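Local coordinates for Phikz039 (Pseudomonas phage phikz, PDB 3ZBQ), which belongs to the tubulin/FtsZ superfamily as a phage tubulin-like protein known as PhuZ, modelled here with guanosine-5'-diphosphate bound, at residues A[72-77]-A[141-146]; A[133-138]-A[289-294]; A[149-154]-A[162-167]; A[223-228]-A[282-287]; A[21-26]-A[181-186]. All blocks are in the same frame, centred on the assembly; numbering follows the deposited sequence.

Interaction 1 of 5, residues A[72-77]-A[141-146]; sequences KDRKAA and LRNSSG
Over one face of the Arg74 guanidinium lies the backbone O of Asn143, and Gly146 approaches it obliquely, with its C 3.5 Å from Arg74 NH1. The Asn143 amide is turned 60° from the guanidinium plane. Here the start of helix 74-81 meets helix 138-158 beside the nucleotide pocket of the tubulin-like fold. Asp73 is the N-cap of helix 74-81, and the side chain of Lys72 comes about 4 Å from the bound GDP. Arg74 bends at chi3 (112°), which turns its guanidinium toward Asn143 O and Gly146. The Arg74 and Asn143 side chains run past each other in opposite directions. Arg74 CD lies 3.6 Å from Asn143 OD1. Outside the segments, Arg74 NE bonds Ser110 OG and Asn143 ND2 bonds Gly105 O. One water joins Arg74 NH1 to Arg142 O, and another joins Arg74 N to Asn143 OD1. The direct bond runs from Asn143 ND2 to Lys72 O, 3.0 Å and nearly straight at 173°, with that oxygen almost in the amide plane.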
# COMPACT_ATOMS: atom_id res chain seq x y z
N LYS A 72 -12.90 -4.46 -9.59
CA LYS A 72 -13.24 -3.71 -8.38
C LYS A 72 -14.18 -4.42 -7.39
O LYS A 72 -14.73 -3.78 -6.49
CB LYS A 72 -13.74 -2.30 -8.72
CG LYS A 72 -12.70 -1.48 -9.45
CD LYS A 72 -13.17 -0.05 -9.62
CE LYS A 72 -12.11 0.80 -10.33
NZ LYS A 72 -11.89 0.37 -11.73
N ASP A 73 -14.35 -5.73 -7.56
CA ASP A 73 -15.15 -6.52 -6.63
C ASP A 73 -14.23 -7.05 -5.54
O ASP A 73 -13.68 -8.14 -5.65
CB ASP A 73 -15.82 -7.70 -7.36
CG ASP A 73 -16.91 -8.37 -6.52
OD1 ASP A 73 -16.81 -8.37 -5.27
OD2 ASP A 73 -17.87 -8.89 -7.13
N ARG A 74 -14.07 -6.26 -4.48
CA ARG A 74 -13.13 -6.58 -3.40
C ARG A 74 -13.48 -7.88 -2.67
O ARG A 74 -12.60 -8.65 -2.29
CB ARG A 74 -13.04 -5.42 -2.40
CG ARG A 74 -11.76 -4.61 -2.48
CD ARG A 74 -11.61 -3.65 -1.30
NE ARG A 74 -10.49 -4.02 -0.41
CZ ARG A 74 -10.60 -4.19 0.90
NH1 ARG A 74 -11.77 -4.00 1.50
NH2 ARG A 74 -9.54 -4.54 1.62
N LYS A 75 -14.77 -8.11 -2.46
CA LYS A 75 -15.20 -9.32 -1.76
C LYS A 75 -14.91 -10.57 -2.58
O LYS A 75 -14.38 -11.55 -2.05
CB LYS A 75 -16.67 -9.25 -1.37
CG LYS A 75 -16.95 -8.17 -0.35
CD LYS A 75 -18.39 -8.24 0.15
CE LYS A 75 -18.65 -7.12 1.13
NZ LYS A 75 -20.01 -7.20 1.73
N ALA A 76 -15.25 -10.54 -3.86
CA ALA A 76 -14.95 -11.67 -4.74
C ALA A 76 -13.46 -11.93 -4.81
O ALA A 76 -13.02 -13.08 -4.79
CB ALA A 76 -15.53 -11.45 -6.14
N ALA A 77 -12.67 -10.86 -4.90
CA ALA A 77 -11.23 -11.00 -4.97
C ALA A 77 -10.72 -11.68 -3.70
O ALA A 77 -9.90 -12.60 -3.76
CB ALA A 77 -10.57 -9.65 -5.15
N LEU A 141 -14.65 4.20 -3.94
CA LEU A 141 -14.62 4.85 -2.63
C LEU A 141 -14.92 3.84 -1.54
O LEU A 141 -14.29 3.83 -0.49
CB LEU A 141 -15.61 6.02 -2.59
CG LEU A 141 -15.89 6.66 -1.22
CD1 LEU A 141 -14.61 7.22 -0.57
CD2 LEU A 141 -16.93 7.76 -1.37
N ARG A 142 -15.90 2.97 -1.80
CA ARG A 142 -16.21 1.87 -0.90
C ARG A 142 -14.97 0.97 -0.71
O ARG A 142 -14.65 0.54 0.41
CB ARG A 142 -17.39 1.06 -1.46
CG ARG A 142 -17.91 -0.01 -0.54
CD ARG A 142 -18.89 -0.90 -1.28
NE ARG A 142 -19.90 -0.11 -1.97
CZ ARG A 142 -20.66 -0.56 -2.97
NH1 ARG A 142 -20.54 -1.81 -3.39
NH2 ARG A 142 -21.55 0.25 -3.53
N ASN A 143 -14.26 0.72 -1.81
CA ASN A 143 -13.04 -0.08 -1.73
C ASN A 143 -11.94 0.60 -0.94
O ASN A 143 -11.28 -0.05 -0.12
CB ASN A 143 -12.53 -0.45 -3.13
CG ASN A 143 -13.41 -1.47 -3.81
OD1 ASN A 143 -14.25 -2.11 -3.16
ND2 ASN A 143 -13.23 -1.64 -5.12
N SER A 144 -11.74 1.90 -1.17
CA SER A 144 -10.69 2.63 -0.44
C SER A 144 -11.02 2.73 1.05
O SER A 144 -10.13 2.62 1.91
CB SER A 144 -10.45 4.02 -1.05
OG SER A 144 -9.88 3.94 -2.35
N SER A 145 -12.30 2.92 1.38
CA SER A 145 -12.72 2.93 2.79
C SER A 145 -12.50 1.57 3.45
O SER A 145 -12.01 1.49 4.59
CB SER A 145 -14.18 3.35 2.95
OG SER A 145 -14.38 4.66 2.46
N GLY A 146 -12.87 0.51 2.74
CA GLY A 146 -12.61 -0.85 3.22
C GLY A 146 -11.12 -1.13 3.39
O GLY A 146 -10.69 -1.79 4.34
O HOH W 1 -14.43 -2.57 1.03
O HOH W 2 -16.14 -3.93 -3.78

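Interaction 2 of 5, residues A[133-138]-A[289-294]; sequences GSYDSD and RKRLEE
The loop between strand 127-133 and helix 138-158 of the tubulin-like core is met here by the long C-terminal helix 284-304, through Tyr135 of the loop and Arg291 and Leu292 of the helix. Arg291 NH2 donates to Tyr135 OH at 2.7 Å, with an N-H...O angle of 165°. The hydroxyl lies at the edge of the guanidinium, close to its plane. The tyrosine ring stands almost perpendicular to that plane, at 88°. Arg291 bends at chi2, which brings the guanidinium round to the hydroxyl. Glu168 OE2 is hydrogen-bonded to the same OH, so two groups grip it. This carboxylate also forms a long, weak ion pair with Arg291 NE. Lower on the ring the contact is apolar, with Tyr135 CD2 4.3 Å from Leu292 CD2. On the same helix, Arg289, Lys290, Glu293 and Glu294 form a salt-bridge network. Leu292 also packs on Leu141 and Ser145, and Tyr135 on Leu141 and Arg295. The contact therefore sits where helix 284-304 lies against the first turns of helix 138-158, at the end of strand 127-133.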
# COMPACT_ATOMS: atom_id res chain seq x y z
N GLY A 133 -4.92 5.86 -2.62
CA GLY A 133 -6.34 6.04 -2.35
C GLY A 133 -7.06 6.62 -3.55
O GLY A 133 -6.51 7.45 -4.27
N SER A 134 -8.29 6.18 -3.80
CA SER A 134 -9.08 6.73 -4.90
C SER A 134 -10.57 6.70 -4.57
O SER A 134 -11.01 6.00 -3.66
CB SER A 134 -8.79 6.00 -6.22
OG SER A 134 -9.23 4.65 -6.20
N TYR A 135 -11.35 7.48 -5.32
CA TYR A 135 -12.75 7.62 -5.00
C TYR A 135 -13.51 8.14 -6.21
O TYR A 135 -14.42 8.96 -6.05
CB TYR A 135 -12.95 8.58 -3.83
CG TYR A 135 -12.02 9.75 -3.85
CD1 TYR A 135 -12.31 10.88 -4.61
CD2 TYR A 135 -10.85 9.74 -3.10
CE1 TYR A 135 -11.45 11.97 -4.62
CE2 TYR A 135 -9.99 10.81 -3.12
CZ TYR A 135 -10.28 11.92 -3.87
OH TYR A 135 -9.40 12.98 -3.86
N ASP A 136 -13.12 7.67 -7.40
CA ASP A 136 -13.74 8.15 -8.65
C ASP A 136 -15.14 7.59 -8.88
O ASP A 136 -15.81 7.98 -9.84
CB ASP A 136 -12.83 7.90 -9.87
CG ASP A 136 -12.69 6.42 -10.22
OD1 ASP A 136 -12.88 5.56 -9.33
OD2 ASP A 136 -12.38 6.10 -11.40
N SER A 137 -15.59 6.70 -8.01
CA SER A 137 -16.97 6.22 -8.07
C SER A 137 -17.37 5.68 -6.71
O SER A 137 -16.53 5.53 -5.82
CB SER A 137 -17.14 5.12 -9.12
OG SER A 137 -16.51 3.92 -8.71
N ASP A 138 -18.66 5.37 -6.55
CA ASP A 138 -19.14 4.78 -5.31
C ASP A 138 -18.38 3.51 -4.94
O ASP A 138 -17.94 3.35 -3.79
CB ASP A 138 -20.64 4.49 -5.40
CG ASP A 138 -21.17 3.82 -4.14
OD1 ASP A 138 -20.96 4.37 -3.04
OD2 ASP A 138 -21.78 2.74 -4.24
N ARG A 289 -8.93 9.12 6.94
CA ARG A 289 -10.26 8.69 7.37
C ARG A 289 -11.28 9.80 7.15
O ARG A 289 -12.37 9.59 6.58
CB ARG A 289 -10.22 8.29 8.85
CG ARG A 289 -11.49 7.58 9.33
CD ARG A 289 -11.69 7.73 10.85
NE ARG A 289 -11.92 9.12 11.23
CZ ARG A 289 -13.08 9.75 11.09
NH1 ARG A 289 -14.13 9.11 10.60
NH2 ARG A 289 -13.20 11.02 11.45
N LYS A 290 -10.91 11.01 7.57
CA LYS A 290 -11.77 12.19 7.42
C LYS A 290 -12.06 12.49 5.95
O LYS A 290 -13.19 12.82 5.58
CB LYS A 290 -11.10 13.39 8.13
CG LYS A 290 -11.92 14.68 8.09
CD LYS A 290 -13.28 14.50 8.75
CE LYS A 290 -14.08 15.80 8.72
NZ LYS A 290 -15.47 15.60 9.18
N ARG A 291 -11.04 12.38 5.11
CA ARG A 291 -11.18 12.65 3.68
C ARG A 291 -12.15 11.68 3.01
O ARG A 291 -12.98 12.07 2.18
CB ARG A 291 -9.81 12.58 3.00
CG ARG A 291 -9.84 12.64 1.47
CD ARG A 291 -10.37 13.96 0.95
NE ARG A 291 -10.22 14.06 -0.51
CZ ARG A 291 -10.83 14.97 -1.26
NH1 ARG A 291 -11.63 15.88 -0.71
NH2 ARG A 291 -10.64 14.99 -2.57
N LEU A 292 -12.04 10.40 3.36
CA LEU A 292 -12.92 9.40 2.76
C LEU A 292 -14.33 9.52 3.31
O LEU A 292 -15.31 9.31 2.59
CB LEU A 292 -12.36 7.98 2.99
CG LEU A 292 -11.00 7.69 2.37
CD1 LEU A 292 -10.57 6.26 2.61
CD2 LEU A 292 -11.00 8.01 0.88
N GLU A 293 -14.43 9.88 4.59
CA GLU A 293 -15.74 10.10 5.21
C GLU A 293 -16.50 11.20 4.49
O GLU A 293 -17.69 11.05 4.17
CB GLU A 293 -15.57 10.44 6.70
CG GLU A 293 -16.87 10.62 7.47
CD GLU A 293 -16.63 10.82 8.96
OE1 GLU A 293 -16.36 11.97 9.37
OE2 GLU A 293 -16.69 9.82 9.71
N GLU A 294 -15.81 12.30 4.21
CA GLU A 294 -16.42 13.42 3.50
C GLU A 294 -16.85 13.03 2.09
O GLU A 294 -17.93 13.41 1.64
CB GLU A 294 -15.47 14.62 3.44
CG GLU A 294 -15.24 15.29 4.79
CD GLU A 294 -13.99 16.15 4.81
OE1 GLU A 294 -13.20 16.08 3.84
OE2 GLU A 294 -13.80 16.90 5.80

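Interaction 3 of 5, residues A[149-154]-A[162-167]; sequences KTFEGV and MIINYH
Phe151 points from helix 138-158 onto the start of strand 163-168, where Ile164 and Met162, just before the strand, receive it. The two elements belong to a beta-alpha-beta unit of the tubulin-like core, in which strand 127-133 leads through the helix to the parallel strand 163-168. The phenylalanine can be followed outward. Its CB lies 4.1 Å from Met162 SD. CG meets Ile164 CG2. Beyond it the ring has one flank on the methionine and the other on the isoleucine. CD1 meets Met162 CE at 3.6 Å, and CE1 touches the same methyl more loosely. On the other flank, CD2 and CE2 both touch Ile164 CD1. Ile164 CG2 sits over the centre of one ring face, 3.9 Å from the centroid and 13° off the normal, in a CH-pi contact. The sulfur is also near the ring but oblique to it, 4.9 Å from the centroid, a Met-aromatic contact. Met162 reaches it with an extended chain, CG opposite the backbone N (chi1 -176°). All four touching side chains are buried, and no hydrogen bond crosses between the segments. Val131 and Met104 also touch the phenylalanine. One turn further along the helix, Val154 completes the contact, its CG1 resting 3.8 Å from Met162 SD.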
# COMPACT_ATOMS: atom_id res chain seq x y z
N LYS A 149 -9.88 0.56 6.56
CA LYS A 149 -10.32 -0.29 7.66
C LYS A 149 -9.50 -1.57 7.73
O LYS A 149 -9.18 -2.05 8.82
CB LYS A 149 -11.81 -0.60 7.52
CG LYS A 149 -12.72 0.57 7.89
CD LYS A 149 -14.15 0.28 7.45
CE LYS A 149 -15.07 1.48 7.69
NZ LYS A 149 -15.24 1.79 9.12
N THR A 150 -9.15 -2.11 6.56
CA THR A 150 -8.33 -3.32 6.48
C THR A 150 -6.96 -3.11 7.16
O THR A 150 -6.48 -3.99 7.87
CB THR A 150 -8.14 -3.74 5.01
OG1 THR A 150 -9.41 -4.20 4.48
CG2 THR A 150 -7.09 -4.84 4.87
N PHE A 151 -6.34 -1.96 6.93
CA PHE A 151 -5.04 -1.67 7.56
C PHE A 151 -5.14 -1.80 9.07
O PHE A 151 -4.23 -2.29 9.74
CB PHE A 151 -4.57 -0.25 7.23
CG PHE A 151 -4.45 0.03 5.75
CD1 PHE A 151 -4.22 -0.99 4.83
CD2 PHE A 151 -4.53 1.34 5.29
CE1 PHE A 151 -4.10 -0.72 3.48
CE2 PHE A 151 -4.40 1.63 3.93
CZ PHE A 151 -4.18 0.60 3.02
N GLU A 152 -6.26 -1.35 9.61
CA GLU A 152 -6.50 -1.40 11.05
C GLU A 152 -6.72 -2.84 11.49
O GLU A 152 -6.20 -3.27 12.52
CB GLU A 152 -7.70 -0.53 11.41
CG GLU A 152 -7.72 -0.02 12.85
CD GLU A 152 -6.87 1.24 13.05
OE1 GLU A 152 -5.75 1.31 12.51
OE2 GLU A 152 -7.33 2.16 13.76
N GLY A 153 -7.47 -3.59 10.68
CA GLY A 153 -7.74 -4.99 10.95
C GLY A 153 -6.47 -5.84 10.87
O GLY A 153 -6.25 -6.72 11.71
N VAL A 154 -5.64 -5.58 9.87
CA VAL A 154 -4.38 -6.31 9.73
C VAL A 154 -3.42 -5.97 10.88
O VAL A 154 -2.74 -6.85 11.40
CB VAL A 154 -3.72 -6.06 8.34
CG1 VAL A 154 -2.29 -6.59 8.32
CG2 VAL A 154 -4.56 -6.70 7.23
N MET A 162 0.54 -1.76 11.12
CA MET A 162 0.72 -1.79 9.69
C MET A 162 1.15 -0.41 9.22
O MET A 162 0.46 0.58 9.46
CB MET A 162 -0.58 -2.22 8.99
CG MET A 162 -0.40 -2.36 7.53
SD MET A 162 -1.79 -3.18 6.76
CE MET A 162 -1.23 -3.02 5.07
N ILE A 163 2.31 -0.35 8.58
CA ILE A 163 2.88 0.92 8.15
C ILE A 163 2.47 1.19 6.71
O ILE A 163 2.76 0.40 5.81
CB ILE A 163 4.43 0.88 8.21
CG1 ILE A 163 4.91 0.60 9.63
CG2 ILE A 163 5.03 2.17 7.66
CD1 ILE A 163 6.36 0.16 9.70
N ILE A 164 1.80 2.32 6.49
CA ILE A 164 1.40 2.68 5.14
C ILE A 164 2.00 4.03 4.71
O ILE A 164 2.01 5.01 5.48
CB ILE A 164 -0.15 2.69 4.96
CG1 ILE A 164 -0.78 3.85 5.74
CG2 ILE A 164 -0.75 1.37 5.42
CD1 ILE A 164 -2.25 4.10 5.37
N ASN A 165 2.56 4.03 3.51
CA ASN A 165 3.00 5.25 2.85
C ASN A 165 1.90 5.61 1.85
O ASN A 165 1.69 4.90 0.87
CB ASN A 165 4.35 5.01 2.17
CG ASN A 165 4.81 6.20 1.36
OD1 ASN A 165 4.76 6.17 0.13
ND2 ASN A 165 5.29 7.24 2.03
N TYR A 166 1.18 6.69 2.14
CA TYR A 166 -0.10 6.96 1.47
C TYR A 166 -0.03 8.01 0.36
O TYR A 166 0.55 9.09 0.52
CB TYR A 166 -1.16 7.38 2.50
CG TYR A 166 -2.49 7.74 1.86
CD1 TYR A 166 -3.35 6.75 1.42
CD2 TYR A 166 -2.87 9.07 1.70
CE1 TYR A 166 -4.57 7.06 0.83
CE2 TYR A 166 -4.09 9.40 1.11
CZ TYR A 166 -4.93 8.39 0.68
OH TYR A 166 -6.14 8.70 0.08
N HIS A 167 -0.68 7.70 -0.77
CA HIS A 167 -0.73 8.61 -1.89
C HIS A 167 -2.17 8.65 -2.35
O HIS A 167 -2.81 7.63 -2.47
CB HIS A 167 0.15 8.11 -3.03
CG HIS A 167 1.59 7.99 -2.64
ND1 HIS A 167 2.53 8.93 -3.00
CD2 HIS A 167 2.24 7.07 -1.89
CE1 HIS A 167 3.70 8.59 -2.48
NE2 HIS A 167 3.55 7.47 -1.81

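Interaction 4 of 5, residues A[223-228]-A[282-287]; sequences QLHVCF and GLSIED
Gln223 and Ile285 form the close-packed part of this contact, where strand 222-227 meets the N-terminal part of helix 284-304. It lies in the C-terminal domain region of the phage tubulin-like family and joins a strand of the mixed sheet to the last helix. Ile285 CD1 rests 3.7 Å from Gln223 CB, and its CG1 approaches the backbone N of the same residue. The glutamine is stretched out, with CG trans to the backbone N (chi1 -174°) and the chain extended beyond. This carries the chain across to the helix and brings Gln223 CD within 3.7 Å of Ser284 CB. Gln223 is buried, and Tyr166 and Asn281 also touch it. The other side is less buried: His225 and Ser284 are partly exposed and meet at a ring edge. Ser284 OG lies close to the plane of the histidine ring, 3.3 Å from His225 NE2. Both polar ends have a clear partner in Asn281: its OD1 is hydrogen-bonded to His225 NE2, and its ND2 to Ser284 OG. Asn281 thus bridges the histidine and the serine from the end of strand 275-281. Strand 222-227 runs between strand 163-168 and antiparallel strand 275-281, and the chain turns from the latter through Gly282 into the helix. Ile285 also touches Ile164 of strand 163-168.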
# COMPACT_ATOMS: atom_id res chain seq x y z
N GLN A 223 1.34 5.88 9.73
CA GLN A 223 1.68 6.42 8.42
C GLN A 223 3.17 6.74 8.28
O GLN A 223 3.79 7.31 9.19
CB GLN A 223 0.83 7.66 8.14
CG GLN A 223 1.00 8.22 6.74
CD GLN A 223 -0.16 9.10 6.34
OE1 GLN A 223 -1.19 9.15 7.03
NE2 GLN A 223 -0.00 9.82 5.24
N LEU A 224 3.75 6.35 7.15
CA LEU A 224 5.15 6.60 6.86
C LEU A 224 5.30 7.79 5.93
O LEU A 224 4.72 7.81 4.84
CB LEU A 224 5.82 5.38 6.23
CG LEU A 224 7.19 5.64 5.61
CD1 LEU A 224 8.20 5.93 6.74
CD2 LEU A 224 7.62 4.44 4.81
N HIS A 225 6.07 8.77 6.38
CA HIS A 225 6.36 9.95 5.58
C HIS A 225 7.82 9.96 5.16
O HIS A 225 8.72 10.01 6.01
CB HIS A 225 6.05 11.22 6.39
CG HIS A 225 4.68 11.23 7.00
ND1 HIS A 225 3.59 11.83 6.38
CD2 HIS A 225 4.21 10.73 8.16
CE1 HIS A 225 2.52 11.69 7.14
NE2 HIS A 225 2.88 11.03 8.23
N VAL A 226 8.07 9.91 3.86
CA VAL A 226 9.43 10.00 3.35
C VAL A 226 9.77 11.46 3.09
O VAL A 226 9.15 12.11 2.25
CB VAL A 226 9.62 9.17 2.07
CG1 VAL A 226 11.06 9.30 1.55
CG2 VAL A 226 9.29 7.70 2.33
N CYS A 227 10.74 11.98 3.85
CA CYS A 227 11.06 13.41 3.82
C CYS A 227 12.47 13.62 3.29
O CYS A 227 13.40 12.94 3.71
CB CYS A 227 10.96 14.00 5.24
SG CYS A 227 9.38 13.68 6.07
N PHE A 228 12.63 14.59 2.38
CA PHE A 228 13.92 14.76 1.70
C PHE A 228 14.77 15.92 2.22
O PHE A 228 15.86 16.19 1.68
CB PHE A 228 13.72 14.83 0.19
CG PHE A 228 13.16 13.57 -0.38
CD1 PHE A 228 13.97 12.47 -0.61
CD2 PHE A 228 11.80 13.47 -0.65
CE1 PHE A 228 13.45 11.30 -1.12
CE2 PHE A 228 11.27 12.29 -1.16
CZ PHE A 228 12.10 11.21 -1.41
N GLY A 282 1.14 8.41 13.84
CA GLY A 282 -0.16 7.78 13.83
C GLY A 282 -1.25 8.76 13.46
O GLY A 282 -2.26 8.39 12.84
N LEU A 283 -1.03 10.02 13.80
CA LEU A 283 -2.08 11.04 13.68
C LEU A 283 -2.57 11.23 12.24
O LEU A 283 -3.75 11.46 12.01
CB LEU A 283 -1.59 12.37 14.23
CG LEU A 283 -2.67 13.43 14.45
CD1 LEU A 283 -3.72 12.92 15.43
CD2 LEU A 283 -2.03 14.73 14.96
N SER A 284 -1.65 11.16 11.29
CA SER A 284 -1.95 11.49 9.90
C SER A 284 -2.99 10.55 9.30
O SER A 284 -3.67 10.91 8.34
CB SER A 284 -0.67 11.48 9.06
OG SER A 284 0.19 12.54 9.45
N ILE A 285 -3.11 9.34 9.86
CA ILE A 285 -4.12 8.38 9.40
C ILE A 285 -5.53 8.98 9.50
O ILE A 285 -6.40 8.73 8.64
CB ILE A 285 -4.06 7.05 10.20
CG1 ILE A 285 -2.77 6.30 9.88
CG2 ILE A 285 -5.26 6.17 9.91
CD1 ILE A 285 -2.53 6.10 8.39
N GLU A 286 -5.77 9.78 10.54
CA GLU A 286 -7.06 10.46 10.72
C GLU A 286 -7.43 11.35 9.53
O GLU A 286 -8.61 11.46 9.17
CB GLU A 286 -7.05 11.28 12.02
CG GLU A 286 -8.19 12.30 12.17
CD GLU A 286 -9.57 11.67 12.17
OE1 GLU A 286 -9.70 10.46 12.46
OE2 GLU A 286 -10.55 12.40 11.86
N ASP A 287 -6.43 11.97 8.91
CA ASP A 287 -6.69 12.82 7.75
C ASP A 287 -7.25 12.02 6.56
O ASP A 287 -8.13 12.50 5.83
CB ASP A 287 -5.44 13.58 7.32
CG ASP A 287 -4.97 14.55 8.37
OD1 ASP A 287 -5.79 14.98 9.21
OD2 ASP A 287 -3.76 14.87 8.36

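Interaction 5 of 5, residues A[21-26]-A[181-186]; sequences ELFHGY and NILEVL
Leu186 N donates to Ile182 O at 2.9 Å, a regular backbone bond of helix 175-192, whose Leu186 side chain points toward segment 21-26. Phe23 O accepts from Tyr26 N at 3.0 Å, closing a type II beta turn from Phe23 to Tyr26. Between the segments the packing is apolar. Leu186 CB lies over one face of the Phe23 ring, 3.9 Å from the centroid and 29° off the normal, a CH-pi contact. Tyr26 CB covers the opposite face toward the rim, so the turn and the helix sandwich the ring. Phe23 CG is swung away from the backbone N (chi1 -171°), which turns the ring toward Leu186. Leu183 fits beside it, its CD2 3.9 Å from Phe23 CB and its CD1 3.9 Å from Leu22 CB. Leu22 also touches Asn179 of the GDP pocket. Ile9 and Phe11 of strand 7-12 back the phenylalanine. Two helices packed on the parallel part of the sheet suit the nucleotide-binding half of a tubulin-like protein; helix 175-192 is probably its core helix.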
# COMPACT_ATOMS: atom_id res chain seq x y z
N GLU A 21 6.50 -1.78 -13.33
CA GLU A 21 7.05 -1.62 -14.66
C GLU A 21 7.87 -0.34 -14.74
O GLU A 21 8.93 -0.32 -15.36
CB GLU A 21 5.94 -1.61 -15.71
CG GLU A 21 6.46 -1.45 -17.13
CD GLU A 21 5.36 -1.34 -18.17
OE1 GLU A 21 4.17 -1.25 -17.79
OE2 GLU A 21 5.69 -1.36 -19.38
N LEU A 22 7.38 0.73 -14.11
CA LEU A 22 8.11 1.99 -14.07
C LEU A 22 9.38 1.89 -13.21
O LEU A 22 10.35 2.60 -13.45
CB LEU A 22 7.23 3.13 -13.55
CG LEU A 22 6.01 3.49 -14.41
CD1 LEU A 22 5.17 4.59 -13.77
CD2 LEU A 22 6.46 3.91 -15.81
N PHE A 23 9.35 1.01 -12.21
CA PHE A 23 10.43 0.91 -11.23
C PHE A 23 11.50 -0.08 -11.68
O PHE A 23 12.53 -0.24 -11.02
CB PHE A 23 9.85 0.48 -9.88
CG PHE A 23 10.84 0.56 -8.74
CD1 PHE A 23 11.33 1.79 -8.32
CD2 PHE A 23 11.26 -0.59 -8.08
CE1 PHE A 23 12.23 1.88 -7.26
CE2 PHE A 23 12.16 -0.51 -7.02
CZ PHE A 23 12.64 0.72 -6.62
N HIS A 24 11.26 -0.73 -12.81
CA HIS A 24 12.14 -1.81 -13.24
C HIS A 24 13.59 -1.39 -13.42
O HIS A 24 13.89 -0.39 -14.08
CB HIS A 24 11.64 -2.46 -14.52
CG HIS A 24 12.57 -3.50 -15.05
ND1 HIS A 24 12.64 -4.77 -14.51
CD2 HIS A 24 13.50 -3.46 -16.03
CE1 HIS A 24 13.56 -5.47 -15.15
NE2 HIS A 24 14.10 -4.69 -16.08
N GLY A 25 14.50 -2.16 -12.84
CA GLY A 25 15.92 -1.85 -12.93
C GLY A 25 16.44 -1.15 -11.69
O GLY A 25 17.65 -1.05 -11.49
N TYR A 26 15.52 -0.66 -10.86
CA TYR A 26 15.92 0.01 -9.62
C TYR A 26 16.13 -1.00 -8.50
O TYR A 26 16.71 -0.68 -7.46
CB TYR A 26 14.87 1.04 -9.21
CG TYR A 26 14.97 2.33 -9.97
CD1 TYR A 26 14.53 2.43 -11.28
CD2 TYR A 26 15.53 3.46 -9.37
CE1 TYR A 26 14.63 3.61 -11.98
CE2 TYR A 26 15.63 4.65 -10.06
CZ TYR A 26 15.18 4.72 -11.36
OH TYR A 26 15.28 5.90 -12.06
N ASN A 181 5.90 10.35 -7.66
CA ASN A 181 6.14 10.45 -6.22
C ASN A 181 6.36 9.08 -5.60
O ASN A 181 7.23 8.89 -4.76
CB ASN A 181 5.02 11.20 -5.49
CG ASN A 181 5.46 11.70 -4.10
OD1 ASN A 181 5.00 11.22 -3.06
ND2 ASN A 181 6.39 12.65 -4.09
N ILE A 182 5.59 8.10 -6.06
CA ILE A 182 5.76 6.73 -5.57
C ILE A 182 7.14 6.16 -5.91
O ILE A 182 7.76 5.51 -5.07
CB ILE A 182 4.62 5.83 -6.09
CG1 ILE A 182 3.32 6.16 -5.34
CG2 ILE A 182 5.00 4.36 -5.92
CD1 ILE A 182 2.08 5.47 -5.88
N LEU A 183 7.62 6.39 -7.12
CA LEU A 183 8.95 5.91 -7.51
C LEU A 183 10.03 6.53 -6.63
O LEU A 183 10.98 5.85 -6.20
CB LEU A 183 9.23 6.23 -8.98
CG LEU A 183 8.25 5.57 -9.94
CD1 LEU A 183 8.50 6.05 -11.35
CD2 LEU A 183 8.34 4.05 -9.87
N GLU A 184 9.87 7.82 -6.36
CA GLU A 184 10.80 8.50 -5.46
C GLU A 184 10.83 7.82 -4.10
O GLU A 184 11.89 7.67 -3.49
CB GLU A 184 10.41 9.98 -5.31
CG GLU A 184 10.62 10.80 -6.57
CD GLU A 184 11.52 12.00 -6.33
OE1 GLU A 184 11.37 12.65 -5.28
OE2 GLU A 184 12.38 12.27 -7.21
N VAL A 185 9.66 7.41 -3.61
CA VAL A 185 9.58 6.74 -2.32
C VAL A 185 10.23 5.35 -2.36
O VAL A 185 11.00 5.00 -1.47
CB VAL A 185 8.11 6.64 -1.82
CG1 VAL A 185 7.99 5.64 -0.68
CG2 VAL A 185 7.59 8.02 -1.41
N LEU A 186 9.91 4.57 -3.39
CA LEU A 186 10.48 3.23 -3.54
C LEU A 186 12.01 3.30 -3.64
O LEU A 186 12.73 2.53 -2.99
CB LEU A 186 9.88 2.53 -4.76
CG LEU A 186 8.41 2.15 -4.63
CD1 LEU A 186 7.87 1.60 -5.95
CD2 LEU A 186 8.23 1.14 -3.51

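Following the chain, interaction 5 opens first at 21-26, and interaction 1 opens at 72-77. Interaction 2 opens at 133-138, before 141-146 closes interaction 1, so these two cross. Interaction 3 is a short closure, from 149-154 to 162-167. Then 181-186 closes interaction 5, whose loop encloses interactions 1 and 3 and crosses interaction 2. Interaction 4 runs from 223-228 to 282-287, and 289-294 closes interaction 2 around both 3 and 4. Helix 138-158 serves interactions 1 and 3, and helix 284-304 serves 2 and 4. Backbone bonding between neighbouring strands links 3 to 4. They join helix 13-23 to 175-192, helix 74-81 to 138-158, and helix 284-304 to the loop and strand beside it.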